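Local coordinates for protein glucanase (Clostridium thermocellum, PDB 5GXX) that probably hydrolyses beta-1,4-glucosidic bonds of cellulose as a cellulosomal family 9 endoglucanase, at residues Q12-F17 against A416-A421; G368-L371 against D375-E378; V55-P60 against T185-F190. The protein carries 1 engineered substitution. All blocks are in the same frame, centred on the assembly; numbering follows the deposited sequence.

Interaction 1 of 3, residues Q12-F17 against A416-A421; sequences QKAIYF and AGFVGA
Ala14 and Val419 meet side chain to side chain where helix 7-20 passes helix 412-429. The methyl CB of Ala14 sits 3.9 Å from Val419 CG2, and each of these two residues directs its CB toward the other helix. Val419 brings one branch alone into contact: with CG1 anti to the backbone N (chi1 169°), CG2 is left on the side facing helix 7-20. There CG2 also lies 4.1 Å from Ala14 O and 4.5 Å from Ile15 N, so that one methyl rests against both the alanine side chain and the backbone next to it. Ala14 O, beside that methyl, accepts a hydrogen bond from ND2 of Asn415, the residue just ahead of 416-421. A second, looser touch comes from Phe418, whose ring atom CE2 approaches Ala14 CB obliquely at 4.2 Å.

No hydrogen bond joins the two segments; the contact is wholly apolar. Over these segments the axes run nearly antiparallel, 152° apart, and come within 9.7 Å of each other. This is helix-to-helix packing inside the catalytic domain, whose family 9 fold is an (alpha/alpha)6 barrel, and it brings a helix from the start of the chain against one some 400 residues later.

Farther out, helix 85-101 covers another flank, with Leu88 touching both Ile15 and Val419. Phe418 is backed by Ile336 and Leu340 of helix 322-340, while Leu68 of helix 58-75 also lies against Val419.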
ATOM      1  N   GLN A  12     -24.662 -25.053  36.568  1.00 12.11           N
ATOM      2  CA  GLN A  12     -25.484 -24.691  35.421  1.00 12.14           C
ATOM      3  C   GLN A  12     -24.672 -23.897  34.401  1.00 12.07           C
ATOM      4  O   GLN A  12     -24.691 -24.195  33.203  1.00 12.49           O
ATOM      5  CB  GLN A  12     -26.700 -23.894  35.916  1.00 13.17           C
ATOM      6  CG  GLN A  12     -27.579 -23.260  34.842  1.00 14.93           C
ATOM      7  CD  GLN A  12     -28.615 -22.330  35.455  1.00 17.63           C
ATOM      8  OE1 GLN A  12     -28.321 -21.610  36.419  1.00 17.95           O
ATOM      9  NE2 GLN A  12     -29.831 -22.340  34.902  1.00 17.87           N
ATOM     10  N   LYS A  13     -23.918 -22.913  34.882  1.00 12.48           N
ATOM     11  CA  LYS A  13     -23.108 -22.089  34.000  1.00 12.50           C
ATOM     12  C   LYS A  13     -21.900 -22.842  33.463  1.00 11.64           C
ATOM     13  O   LYS A  13     -21.587 -22.734  32.276  1.00 12.46           O
ATOM     14  CB  LYS A  13     -22.742 -20.766  34.687  1.00 11.91           C
ATOM     15  CG  LYS A  13     -23.983 -19.901  34.818  1.00 11.34           C
ATOM     16  CD  LYS A  13     -23.760 -18.642  35.647  1.00 12.10           C
ATOM     17  CE  LYS A  13     -25.043 -17.803  35.588  1.00 14.75           C
ATOM     18  NZ  LYS A  13     -24.901 -16.534  36.349  1.00 15.22           N
ATOM     19  N   ALA A  14     -21.252 -23.606  34.336  1.00 11.61           N
ATOM     20  CA  ALA A  14     -20.056 -24.361  33.971  1.00 10.74           C
ATOM     21  C   ALA A  14     -20.313 -25.389  32.870  1.00 11.18           C
ATOM     22  O   ALA A  14     -19.436 -25.627  32.042  1.00 13.82           O
ATOM     23  CB  ALA A  14     -19.389 -24.990  35.209  1.00 12.32           C
ATOM     24  N   ILE A  15     -21.537 -25.913  32.820  1.00 11.13           N
ATOM     25  CA  ILE A  15     -21.949 -26.816  31.747  1.00 11.97           C
ATOM     26  C   ILE A  15     -22.224 -26.080  30.442  1.00 11.74           C
ATOM     27  O   ILE A  15     -21.816 -26.540  29.364  1.00 13.22           O
ATOM     28  CB  ILE A  15     -23.196 -27.619  32.173  1.00 10.95           C
ATOM     29  CG1 ILE A  15     -22.852 -28.497  33.380  1.00 11.78           C
ATOM     30  CG2 ILE A  15     -23.711 -28.499  31.014  1.00 12.61           C
ATOM     31  CD1 ILE A  15     -24.104 -28.990  34.117  1.00 12.21           C
ATOM     32  N   TYR A  16     -22.933 -24.959  30.571  1.00 11.43           N
ATOM     33  CA  TYR A  16     -23.295 -24.096  29.440  1.00 10.80           C
ATOM     34  C   TYR A  16     -22.051 -23.663  28.686  1.00 10.97           C
ATOM     35  O   TYR A  16     -22.100 -23.516  27.464  1.00 12.13           O
ATOM     36  CB  TYR A  16     -24.093 -22.883  29.952  1.00 12.02           C
ATOM     37  CG  TYR A  16     -24.397 -21.798  28.943  1.00 11.66           C
ATOM     38  CD1 TYR A  16     -23.516 -20.722  28.739  1.00 11.33           C
ATOM     39  CD2 TYR A  16     -25.578 -21.824  28.201  1.00 10.09           C
ATOM     40  CE1 TYR A  16     -23.809 -19.707  27.854  1.00 12.11           C
ATOM     41  CE2 TYR A  16     -25.910 -20.782  27.318  1.00 11.32           C
ATOM     42  CZ  TYR A  16     -25.011 -19.743  27.154  1.00 12.45           C
ATOM     43  OH  TYR A  16     -25.282 -18.722  26.288  1.00 14.54           O
ATOM     44  N   PHE A  17     -20.943 -23.457  29.403  1.00 11.47           N
ATOM     45  CA  PHE A  17     -19.671 -23.192  28.727  1.00 11.34           C
ATOM     46  C   PHE A  17     -19.423 -24.129  27.541  1.00 10.97           C
ATOM     47  O   PHE A  17     -19.035 -23.653  26.466  1.00 10.50           O
ATOM     48  CB  PHE A  17     -18.510 -23.220  29.735  1.00  9.74           C
ATOM     49  CG  PHE A  17     -17.149 -23.217  29.082  1.00 11.59           C
ATOM     50  CD1 PHE A  17     -16.603 -22.062  28.535  1.00 11.45           C
ATOM     51  CD2 PHE A  17     -16.416 -24.388  29.021  1.00 10.47           C
ATOM     52  CE1 PHE A  17     -15.340 -22.057  27.935  1.00 12.31           C
ATOM     53  CE2 PHE A  17     -15.118 -24.402  28.461  1.00 15.20           C
ATOM     54  CZ  PHE A  17     -14.586 -23.242  27.894  1.00  9.28           C
ATOM     55  N   ALA A 416     -13.420 -29.011  33.154  1.00 10.71           N
ATOM     56  CA  ALA A 416     -13.881 -30.403  33.202  1.00 13.13           C
ATOM     57  C   ALA A 416     -13.928 -30.987  34.609  1.00 12.74           C
ATOM     58  O   ALA A 416     -14.990 -31.429  35.069  1.00 12.16           O
ATOM     59  CB  ALA A 416     -13.063 -31.262  32.266  1.00 14.46           C
ATOM     60  N   GLY A 417     -12.803 -30.983  35.316  1.00 11.59           N
ATOM     61  CA  GLY A 417     -12.800 -31.443  36.710  1.00 10.82           C
ATOM     62  C   GLY A 417     -13.660 -30.528  37.574  1.00 11.32           C
ATOM     63  O   GLY A 417     -14.315 -30.974  38.524  1.00 10.81           O
ATOM     64  N   PHE A 418     -13.641 -29.235  37.263  1.00 11.29           N
ATOM     65  CA  PHE A 418     -14.472 -28.225  37.944  1.00 10.52           C
ATOM     66  C   PHE A 418     -15.960 -28.569  37.969  1.00 11.27           C
ATOM     67  O   PHE A 418     -16.612 -28.505  39.013  1.00 12.06           O
ATOM     68  CB  PHE A 418     -14.171 -26.875  37.289  1.00 10.10           C
ATOM     69  CG  PHE A 418     -14.882 -25.685  37.875  1.00 12.12           C
ATOM     70  CD1 PHE A 418     -14.775 -25.390  39.230  1.00 11.68           C
ATOM     71  CD2 PHE A 418     -15.548 -24.803  37.029  1.00 11.55           C
ATOM     72  CE1 PHE A 418     -15.361 -24.249  39.736  1.00 12.54           C
ATOM     73  CE2 PHE A 418     -16.133 -23.659  37.538  1.00 13.19           C
ATOM     74  CZ  PHE A 418     -16.048 -23.405  38.886  1.00 10.98           C
ATOM     75  N   VAL A 419     -16.521 -28.916  36.818  1.00 10.92           N
ATOM     76  CA  VAL A 419     -17.842 -29.534  36.778  1.00 10.83           C
ATOM     77  C   VAL A 419     -18.034 -30.684  37.765  1.00 11.33           C
ATOM     78  O   VAL A 419     -19.036 -30.702  38.479  1.00 11.95           O
ATOM     79  CB  VAL A 419     -18.214 -29.953  35.335  1.00  9.44           C
ATOM     80  CG1 VAL A 419     -19.469 -30.839  35.344  1.00 11.28           C
ATOM     81  CG2 VAL A 419     -18.435 -28.709  34.485  1.00 13.23           C
ATOM     82  N   GLY A 420     -17.106 -31.635  37.843  1.00 10.80           N
ATOM     83  CA  GLY A 420     -17.255 -32.763  38.766  1.00 11.70           C
ATOM     84  C   GLY A 420     -17.298 -32.300  40.212  1.00 11.07           C
ATOM     85  O   GLY A 420     -18.137 -32.730  41.011  1.00 12.91           O
ATOM     86  N   ALA A 421     -16.404 -31.391  40.581  1.00 11.69           N
ATOM     87  CA  ALA A 421     -16.437 -30.815  41.928  1.00 10.96           C
ATOM     88  C   ALA A 421     -17.698 -30.014  42.268  1.00 11.85           C
ATOM     89  O   ALA A 421     -18.216 -30.112  43.390  1.00 12.15           O
ATOM     90  CB  ALA A 421     -15.166 -30.012  42.142  1.00 11.90           C
TER

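Interaction 2 of 3, residues G368-L371 against D375-E378; sequences GTWL and DIPE
An ST turn at Thr369 and a cis-proline at Pro377 face each other in the long loop that follows helix 364-367. Gly368 leaves the helical conformation with a phi of 80°, and the chain then swings through Thr369 and Trp370 to meet its own continuation at Ile376 and Pro377.

The threonine hydroxyl carries the polar part. OG1 of Thr369 donates to Ile376 O at 2.7 Å, approaching at a C=O...donor angle of 149° and somewhat tilted from the carbonyl plane. The same oxygen accepts from Leu371 N at 3.2 Å in an almost perfectly straight N-H bond. Both roles depend on OG1 standing anti to the threonine N and beside its carbonyl carbon (chi1 -166°). A weak hydrogen bond also links OG1 with Lys373 O; the short donor bond and the straight accepted one together should restrict the hydroxyl's rotation.

Around that bond the packing is apolar. The six-membered ring of Trp370 leans obliquely on both partners: CZ3 lies 3.6 Å from Pro377 CD, and CZ2 lies 3.7 Å from Ile376 CG2. Pro377 CD is wedged in further, 3.6 Å from Thr369 CA. Leu371 CD1 adds a looser touch, 4.1 Å from the same Ile376 CG2 methyl.

Pro377 O is taken by His367 NE2 and Arg360 NH1, while Gly368 O accepts from Arg381. Trp370 also meets Tyr548 edge to face and touches Arg470 and Pro542, all three in the C-terminal beta-rich part of the chain. The loop of the family 9 catalytic module that abuts this part is thus built on an ST turn hydrogen-bonded to the carbonyl ahead of a cis-proline.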
ATOM      1  N   GLY A 368     -16.095 -11.118  19.895  1.00 13.39           N
ATOM      2  CA  GLY A 368     -16.870 -10.590  18.781  1.00 14.10           C
ATOM      3  C   GLY A 368     -16.218  -9.425  18.057  1.00 14.96           C
ATOM      4  O   GLY A 368     -16.870  -8.413  17.816  1.00 15.45           O
ATOM      5  N   THR A 369     -14.937  -9.545  17.716  1.00 13.96           N
ATOM      6  CA  THR A 369     -14.344  -8.533  16.856  1.00 14.53           C
ATOM      7  C   THR A 369     -14.792  -8.637  15.390  1.00 13.74           C
ATOM      8  O   THR A 369     -15.402  -9.622  14.953  1.00 13.53           O
ATOM      9  CB  THR A 369     -12.815  -8.531  16.967  1.00 15.11           C
ATOM     10  OG1 THR A 369     -12.306  -7.328  16.379  1.00 14.12           O
ATOM     11  CG2 THR A 369     -12.239  -9.751  16.260  1.00 15.31           C
ATOM     12  N   TRP A 370     -14.486  -7.583  14.633  1.00 14.51           N
ATOM     13  CA  TRP A 370     -14.668  -7.585  13.186  1.00 14.96           C
ATOM     14  C   TRP A 370     -13.374  -7.352  12.427  1.00 16.52           C
ATOM     15  O   TRP A 370     -13.364  -7.397  11.187  1.00 16.32           O
ATOM     16  CB  TRP A 370     -15.708  -6.549  12.748  1.00 13.90           C
ATOM     17  CG  TRP A 370     -15.503  -5.162  13.320  1.00 15.02           C
ATOM     18  CD1 TRP A 370     -14.897  -4.094  12.706  1.00 15.70           C
ATOM     19  CD2 TRP A 370     -15.872  -4.713  14.630  1.00 15.41           C
ATOM     20  NE1 TRP A 370     -14.924  -2.987  13.540  1.00 15.38           N
ATOM     21  CE2 TRP A 370     -15.499  -3.351  14.732  1.00 16.17           C
ATOM     22  CE3 TRP A 370     -16.527  -5.318  15.718  1.00 15.65           C
ATOM     23  CZ2 TRP A 370     -15.723  -2.591  15.886  1.00 17.53           C
ATOM     24  CZ3 TRP A 370     -16.752  -4.557  16.866  1.00 16.10           C
ATOM     25  CH2 TRP A 370     -16.338  -3.212  16.948  1.00 15.87           C
ATOM     26  N   LEU A 371     -12.284  -7.089  13.142  1.00 17.73           N
ATOM     27  CA  LEU A 371     -11.091  -6.668  12.406  1.00 18.75           C
ATOM     28  C   LEU A 371      -9.767  -7.212  12.910  1.00 17.42           C
ATOM     29  O   LEU A 371      -8.728  -6.553  12.809  1.00 17.64           O
ATOM     30  CB  LEU A 371     -11.062  -5.155  12.160  1.00 20.86           C
ATOM     31  CG  LEU A 371     -11.375  -4.205  13.325  1.00 21.78           C
ATOM     32  CD1 LEU A 371     -10.896  -4.678  14.673  1.00 25.40           C
ATOM     33  CD2 LEU A 371     -10.858  -2.801  13.028  1.00 25.89           C
ATOM     34  N   ASP A 375      -8.113  -5.587  21.074  1.00 18.86           N
ATOM     35  CA  ASP A 375      -8.471  -4.374  21.802  1.00 19.75           C
ATOM     36  C   ASP A 375      -9.761  -3.722  21.320  1.00 19.55           C
ATOM     37  O   ASP A 375     -10.285  -2.809  21.964  1.00 19.57           O
ATOM     38  CB  ASP A 375      -7.310  -3.361  21.792  1.00 20.17           C
ATOM     39  CG  ASP A 375      -6.890  -2.945  20.394  1.00 23.08           C
ATOM     40  OD1 ASP A 375      -6.684  -3.818  19.526  1.00 22.26           O
ATOM     41  OD2 ASP A 375      -6.724  -1.727  20.153  1.00 27.00           O
ATOM     42  N   ILE A 376     -10.259  -4.167  20.168  1.00 18.20           N
ATOM     43  CA  ILE A 376     -11.489  -3.614  19.602  1.00 18.97           C
ATOM     44  C   ILE A 376     -12.387  -4.786  19.210  1.00 18.39           C
ATOM     45  O   ILE A 376     -11.931  -5.655  18.452  1.00 18.76           O
ATOM     46  CB  ILE A 376     -11.195  -2.697  18.391  1.00 20.08           C
ATOM     47  CG1 ILE A 376     -10.456  -1.427  18.853  1.00 22.20           C
ATOM     48  CG2 ILE A 376     -12.494  -2.357  17.679  1.00 21.02           C
ATOM     49  CD1 ILE A 376      -9.920  -0.531  17.725  1.00 27.66           C
ATOM     50  N   PRO A 377     -13.616  -4.857  19.770  1.00 17.60           N
ATOM     51  CA  PRO A 377     -14.220  -3.918  20.727  1.00 17.78           C
ATOM     52  C   PRO A 377     -13.593  -4.004  22.121  1.00 18.40           C
ATOM     53  O   PRO A 377     -13.008  -5.033  22.488  1.00 17.22           O
ATOM     54  CB  PRO A 377     -15.699  -4.330  20.752  1.00 16.67           C
ATOM     55  CG  PRO A 377     -15.658  -5.804  20.420  1.00 17.50           C
ATOM     56  CD  PRO A 377     -14.570  -5.912  19.377  1.00 17.44           C
ATOM     57  N   GLU A 378     -13.664  -2.903  22.866  1.00 18.73           N
ATOM     58  CA  GLU A 378     -13.004  -2.856  24.168  1.00 20.47           C
ATOM     59  C   GLU A 378     -13.733  -3.650  25.248  1.00 19.43           C
ATOM     60  O   GLU A 378     -13.139  -3.999  26.271  1.00 19.67           O
ATOM     61  CB  GLU A 378     -12.767  -1.413  24.618  1.00 22.80           C
ATOM     62  CG  GLU A 378     -14.029  -0.614  24.855  1.00 29.09           C
ATOM     63  CD  GLU A 378     -13.765   0.780  25.402  1.00 37.84           C
ATOM     64  OE1 GLU A 378     -12.663   1.331  25.181  1.00 38.10           O
ATOM     65  OE2 GLU A 378     -14.683   1.316  26.064  1.00 41.20           O
TER

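Interaction 3 of 3, residues V55-P60 against T185-F190; sequences VKFNLP and TAANGF
Phe57 does most of the work, its ring meeting Ala187 and Phe190 obliquely. Its CD1 lies 3.8 Å from Ala187 CB, and farther round the ring CZ comes within 3.5 Å of Phe190 CB. CZ also stands 3.7 Å from Phe190 CG, so the far end of one ring abuts the root of the other. The two planes are 30° apart but slid well past each other, with centroids separated by 5.7 Å and hardly any overlap. Phe190 sets off toward Phe57 at CB, yet with CG anti to its carbonyl carbon (chi1 -58°) its ring heads away.

Phe57 ends the short strand 56-57, antiparallel to strand 108-112, just before helix 58-75. Its partners belong to the loop between helices 162-178 and 198-212 of the (alpha/alpha)6 catalytic domain, Ala187 sitting in a type I turn from Thr185 to Asn188.

One face of the Phe57 ring is covered by Val55 CG1, 3.4 Å above the plane over its centre, and Tyr191 meets the ring edge to face. On the loop side, Phe190 O hydrogen-bonds a bound Tris molecule, and the Phe190 ring meets His119 nearly perpendicularly.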
ATOM      1  N   VAL A  55      -9.176 -24.708  17.239  1.00 13.34           N
ATOM      2  CA  VAL A  55      -8.595 -26.018  16.986  1.00 13.68           C
ATOM      3  C   VAL A  55      -9.374 -27.091  17.738  1.00 14.01           C
ATOM      4  O   VAL A  55      -9.818 -26.855  18.863  1.00 13.81           O
ATOM      5  CB  VAL A  55      -7.118 -26.063  17.422  1.00 13.50           C
ATOM      6  CG1 VAL A  55      -6.484 -27.420  17.057  1.00 14.94           C
ATOM      7  CG2 VAL A  55      -6.335 -24.945  16.762  1.00 14.71           C
ATOM      8  N   LYS A  56      -9.538 -28.258  17.119  1.00 13.33           N
ATOM      9  CA  LYS A  56     -10.022 -29.449  17.805  1.00 13.02           C
ATOM     10  C   LYS A  56      -8.785 -30.285  18.154  1.00 14.39           C
ATOM     11  O   LYS A  56      -8.142 -30.911  17.298  1.00 13.67           O
ATOM     12  CB  LYS A  56     -11.074 -30.193  16.962  1.00 13.14           C
ATOM     13  CG  LYS A  56     -12.235 -29.333  16.477  1.00 13.81           C
ATOM     14  CD  LYS A  56     -13.228 -30.178  15.682  1.00 13.92           C
ATOM     15  CE  LYS A  56     -14.218 -29.311  14.961  1.00 15.57           C
ATOM     16  NZ  LYS A  56     -15.127 -30.182  14.177  1.00 15.24           N
ATOM     17  N   PHE A  57      -8.405 -30.246  19.428  1.00 12.88           N
ATOM     18  CA  PHE A  57      -7.254 -30.984  19.945  1.00 12.98           C
ATOM     19  C   PHE A  57      -7.780 -32.196  20.700  1.00 14.58           C
ATOM     20  O   PHE A  57      -8.284 -32.043  21.811  1.00 14.60           O
ATOM     21  CB  PHE A  57      -6.424 -30.157  20.931  1.00 12.70           C
ATOM     22  CG  PHE A  57      -5.514 -29.125  20.307  1.00 12.62           C
ATOM     23  CD1 PHE A  57      -4.413 -29.509  19.555  1.00 13.13           C
ATOM     24  CD2 PHE A  57      -5.670 -27.769  20.603  1.00 11.64           C
ATOM     25  CE1 PHE A  57      -3.535 -28.545  19.052  1.00 13.65           C
ATOM     26  CE2 PHE A  57      -4.806 -26.794  20.104  1.00 13.42           C
ATOM     27  CZ  PHE A  57      -3.718 -27.188  19.323  1.00 15.24           C
ATOM     28  N   ASN A  58      -7.686 -33.390  20.131  1.00 13.54           N
ATOM     29  CA  ASN A  58      -8.402 -34.529  20.700  1.00 14.53           C
ATOM     30  C   ASN A  58      -7.943 -34.980  22.080  1.00 13.59           C
ATOM     31  O   ASN A  58      -8.745 -35.572  22.796  1.00 13.72           O
ATOM     32  CB  ASN A  58      -8.356 -35.755  19.773  1.00 12.59           C
ATOM     33  CG  ASN A  58      -9.303 -35.662  18.592  1.00 15.37           C
ATOM     34  OD1 ASN A  58      -9.591 -34.573  18.099  1.00 16.28           O
ATOM     35  ND2 ASN A  58      -9.813 -36.819  18.153  1.00 19.02           N
ATOM     36  N   LEU A  59      -6.683 -34.746  22.442  1.00 14.28           N
ATOM     37  CA  LEU A  59      -6.208 -35.199  23.750  1.00 13.62           C
ATOM     38  C   LEU A  59      -6.942 -34.452  24.872  1.00 12.60           C
ATOM     39  O   LEU A  59      -7.605 -35.099  25.685  1.00 13.86           O
ATOM     40  CB  LEU A  59      -4.676 -35.165  23.891  1.00 15.18           C
ATOM     41  CG  LEU A  59      -4.072 -35.632  25.223  1.00 14.45           C
ATOM     42  CD1 LEU A  59      -4.507 -37.047  25.604  1.00 15.31           C
ATOM     43  CD2 LEU A  59      -2.552 -35.546  25.143  1.00 13.95           C
ATOM     44  N   PRO A  60      -6.835 -33.110  24.953  1.00 12.64           N
ATOM     45  CA  PRO A  60      -7.647 -32.467  25.991  1.00 12.35           C
ATOM     46  C   PRO A  60      -9.155 -32.560  25.742  1.00 12.26           C
ATOM     47  O   PRO A  60      -9.928 -32.480  26.698  1.00 12.29           O
ATOM     48  CB  PRO A  60      -7.177 -31.003  25.952  1.00 11.20           C
ATOM     49  CG  PRO A  60      -6.698 -30.828  24.516  1.00 12.78           C
ATOM     50  CD  PRO A  60      -6.001 -32.128  24.242  1.00 11.97           C
ATOM     51  N   THR A 185       2.029 -35.763  16.595  1.00 19.09           N
ATOM     52  CA  THR A 185       2.912 -34.631  16.310  1.00 20.30           C
ATOM     53  C   THR A 185       2.227 -33.275  16.092  1.00 17.70           C
ATOM     54  O   THR A 185       2.816 -32.232  16.406  1.00 19.60           O
ATOM     55  CB  THR A 185       3.843 -34.910  15.089  1.00 19.98           C
ATOM     56  OG1 THR A 185       3.048 -35.090  13.909  1.00 23.43           O
ATOM     57  CG2 THR A 185       4.744 -36.132  15.342  1.00 23.46           C
ATOM     58  N   ALA A 186       0.995 -33.274  15.586  1.00 17.57           N
ATOM     59  CA  ALA A 186       0.348 -32.043  15.156  1.00 17.77           C
ATOM     60  C   ALA A 186       0.087 -31.101  16.328  1.00 16.61           C
ATOM     61  O   ALA A 186      -0.062 -29.894  16.131  1.00 17.66           O
ATOM     62  CB  ALA A 186      -0.943 -32.348  14.412  1.00 16.75           C
ATOM     63  N   ALA A 187       0.034 -31.658  17.540  1.00 17.14           N
ATOM     64  CA  ALA A 187      -0.240 -30.866  18.746  1.00 17.32           C
ATOM     65  C   ALA A 187       1.028 -30.483  19.514  1.00 18.12           C
ATOM     66  O   ALA A 187       0.943 -29.935  20.614  1.00 17.62           O
ATOM     67  CB  ALA A 187      -1.208 -31.604  19.660  1.00 15.93           C
ATOM     68  N   ASN A 188       2.208 -30.755  18.962  1.00 17.27           N
ATOM     69  CA  ASN A 188       3.427 -30.406  19.678  1.00 18.19           C
ATOM     70  C   ASN A 188       3.582 -28.913  19.928  1.00 18.01           C
ATOM     71  O   ASN A 188       3.404 -28.093  19.026  1.00 18.68           O
ATOM     72  CB  ASN A 188       4.654 -30.894  18.927  1.00 20.34           C
ATOM     73  CG  ASN A 188       4.813 -32.392  19.009  1.00 21.13           C
ATOM     74  OD1 ASN A 188       4.025 -33.086  19.660  1.00 20.64           O
ATOM     75  ND2 ASN A 188       5.852 -32.896  18.363  1.00 26.63           N
ATOM     76  N   GLY A 189       3.906 -28.593  21.177  1.00 18.03           N
ATOM     77  CA  GLY A 189       4.007 -27.221  21.638  1.00 17.05           C
ATOM     78  C   GLY A 189       2.666 -26.687  22.114  1.00 16.65           C
ATOM     79  O   GLY A 189       2.651 -25.617  22.713  1.00 17.09           O
ATOM     80  N   PHE A 190       1.581 -27.427  21.881  1.00 15.31           N
ATOM     81  CA  PHE A 190       0.249 -27.039  22.364  1.00 15.24           C
ATOM     82  C   PHE A 190      -0.217 -28.047  23.416  1.00 15.61           C
ATOM     83  O   PHE A 190      -0.431 -27.701  24.584  1.00 14.28           O
ATOM     84  CB  PHE A 190      -0.752 -26.934  21.201  1.00 14.57           C
ATOM     85  CG  PHE A 190      -0.340 -25.956  20.128  1.00 15.67           C
ATOM     86  CD1 PHE A 190      -0.572 -24.595  20.270  1.00 17.77           C
ATOM     87  CD2 PHE A 190       0.343 -26.398  19.000  1.00 18.43           C
ATOM     88  CE1 PHE A 190      -0.181 -23.685  19.290  1.00 15.52           C
ATOM     89  CE2 PHE A 190       0.752 -25.496  18.017  1.00 15.41           C
ATOM     90  CZ  PHE A 190       0.490 -24.134  18.153  1.00 16.49           C
TER

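How the interactions relate
All three contacts lie in the family 9 catalytic part of the chain, but at different depths. Interaction 1 is buried throughout and joins two helices by apolar side chains, with an alanine-valine pair at the centre. Interaction 3 is also largely buried, yet it sets an aromatic residue at a strand end against a loop beside the Tris molecule. Interaction 2, partly buried, is a local loop contact and the one with a hydrogen bond between its segments. Helix 58-75 connects two of them: it starts within interaction 3 and, farther along, packs on 416-421 of interaction 1. The nearest atoms of interactions 1 and 3 are about 7 Å apart, whereas interaction 2 stays about 14 Å or more from both.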